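Local coordinates for lipoprotein (Actinomyces odontolyticus, PDB 3UP9) that probably binds L-methionine as the membrane-anchored, extracytoplasmic receptor of an uptake system, with selenomethionine held in its ligand pocket, at residues A[21-25]-A[219-223]. Sequence-based numbering, arbitrary orientation.
Sequences ILTYI and LEKLL
Ile25 reaches helix 213-223 with both arms of its branched side chain, each settling on a different leucine. Its delta methyl CD1 comes in across the end of Leu223, 3.6 Å from CD2, and the two side chains run nearly perpendicular to each other. With CG1 beside the backbone N (chi1 -69°), CG2 stands anti to that N and is turned toward Leu222, where it lies 3.8 Å from CD1 and 4.1 Å from CB. One turn earlier, Ile21 has the same first torsion, and its CG2 meets Leu223 CD2 at 3.7 Å. That one leucine methyl thus touches both isoleucines, seated against side chains one turn apart on helix 15-28. Leu22 adds a looser touch on the side nearer the sheet, its CD2 standing 4.2 Å from Leu219 CD1. An alanine in place of Ile25 would probably strip Leu222 CD1 of its contact with segment 21-25 and open a gap beside Leu223 CD2.

The contact belongs to one of the two alpha/beta lobes of a periplasmic-binding-protein fold, outside the ligand pocket, with the side chain of Ile21 about 10 Å from the bound selenomethionine. Here two helices far apart in sequence cross over the parallel strands 7-13 and 35-41, their segment axes inclined at 106° and 10.9 Å apart at closest approach. No hydrogen bond joins the segments.

On the sheet side, Leu22 and Leu219 both rest on Val11, with Ile39 also touching Leu22 and Leu37 touching Leu219. From helix 226-235, Val228 covers Ile21 and Ile25. Farther out, the ring of Tyr24 stacks with that of Tyr231, and Ile85 touches Leu223.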
# COMPACT_ATOMS: atom_id res chain seq x y z
N ILE A 21 -0.23 4.89 -12.63
CA ILE A 21 -1.65 4.78 -13.00
C ILE A 21 -2.20 6.18 -13.22
O ILE A 21 -2.87 6.43 -14.21
CB ILE A 21 -2.48 4.06 -11.89
CG1 ILE A 21 -2.06 2.59 -11.73
CG2 ILE A 21 -3.97 4.12 -12.16
CD1 ILE A 21 -2.58 2.01 -10.40
N LEU A 22 -1.87 7.12 -12.33
CA LEU A 22 -2.35 8.52 -12.46
C LEU A 22 -1.77 9.21 -13.70
O LEU A 22 -2.42 10.08 -14.26
CB LEU A 22 -2.09 9.37 -11.22
CG LEU A 22 -2.79 9.02 -9.91
CD1 LEU A 22 -2.24 9.93 -8.83
CD2 LEU A 22 -4.32 9.10 -10.06
N THR A 23 -0.58 8.78 -14.15
CA THR A 23 0.10 9.40 -15.27
C THR A 23 -0.58 8.85 -16.56
O THR A 23 -0.89 9.63 -17.46
CB THR A 23 1.62 9.20 -15.20
OG1 THR A 23 2.11 9.83 -14.01
CG2 THR A 23 2.36 9.79 -16.42
N TYR A 24 -0.88 7.54 -16.61
CA TYR A 24 -1.66 6.99 -17.70
C TYR A 24 -2.97 7.78 -17.85
O TYR A 24 -3.31 8.25 -18.94
CB TYR A 24 -1.92 5.48 -17.53
CG TYR A 24 -2.94 5.00 -18.51
CD1 TYR A 24 -2.60 4.78 -19.82
CD2 TYR A 24 -4.25 4.90 -18.15
CE1 TYR A 24 -3.55 4.35 -20.74
CE2 TYR A 24 -5.21 4.53 -19.05
CZ TYR A 24 -4.87 4.23 -20.34
OH TYR A 24 -5.86 3.88 -21.22
N ILE A 25 -3.67 7.98 -16.75
CA ILE A 25 -4.94 8.72 -16.77
C ILE A 25 -4.70 10.15 -17.27
O ILE A 25 -5.36 10.65 -18.15
CB ILE A 25 -5.63 8.76 -15.39
CG1 ILE A 25 -6.14 7.38 -15.01
CG2 ILE A 25 -6.75 9.80 -15.37
CD1 ILE A 25 -6.61 7.21 -13.56
N LEU A 219 -12.27 11.83 -11.55
CA LEU A 219 -11.05 11.05 -11.36
C LEU A 219 -11.39 9.66 -10.81
O LEU A 219 -10.89 8.62 -11.31
CB LEU A 219 -10.05 11.81 -10.44
CG LEU A 219 -8.76 11.10 -10.04
CD1 LEU A 219 -8.04 10.67 -11.30
CD2 LEU A 219 -7.91 11.97 -9.13
N GLU A 220 -12.27 9.62 -9.81
CA GLU A 220 -12.76 8.31 -9.33
C GLU A 220 -13.31 7.43 -10.50
O GLU A 220 -12.95 6.25 -10.62
CB GLU A 220 -13.82 8.51 -8.23
CG GLU A 220 -14.56 7.24 -7.77
CD GLU A 220 -13.65 6.22 -7.08
OE1 GLU A 220 -12.50 6.56 -6.69
OE2 GLU A 220 -14.11 5.08 -6.90
N LYS A 221 -14.18 7.99 -11.35
CA LYS A 221 -14.73 7.24 -12.47
C LYS A 221 -13.60 6.78 -13.43
O LYS A 221 -13.55 5.59 -13.79
CB LYS A 221 -15.84 8.06 -13.14
CG LYS A 221 -16.34 7.50 -14.44
CD LYS A 221 -17.84 7.70 -14.65
CE LYS A 221 -18.31 6.82 -15.84
NZ LYS A 221 -19.55 6.02 -15.57
N LEU A 222 -12.61 7.65 -13.72
CA LEU A 222 -11.47 7.27 -14.58
C LEU A 222 -10.59 6.12 -13.98
O LEU A 222 -10.20 5.17 -14.69
CB LEU A 222 -10.63 8.51 -14.98
CG LEU A 222 -11.32 9.65 -15.74
CD1 LEU A 222 -10.33 10.77 -15.96
CD2 LEU A 222 -11.98 9.20 -17.05
N LEU A 223 -10.32 6.20 -12.67
CA LEU A 223 -9.57 5.16 -11.94
C LEU A 223 -10.24 3.78 -11.91
O LEU A 223 -9.57 2.80 -11.68
CB LEU A 223 -9.29 5.61 -10.51
CG LEU A 223 -8.06 6.46 -10.21
CD1 LEU A 223 -8.24 7.10 -8.83
CD2 LEU A 223 -6.80 5.63 -10.28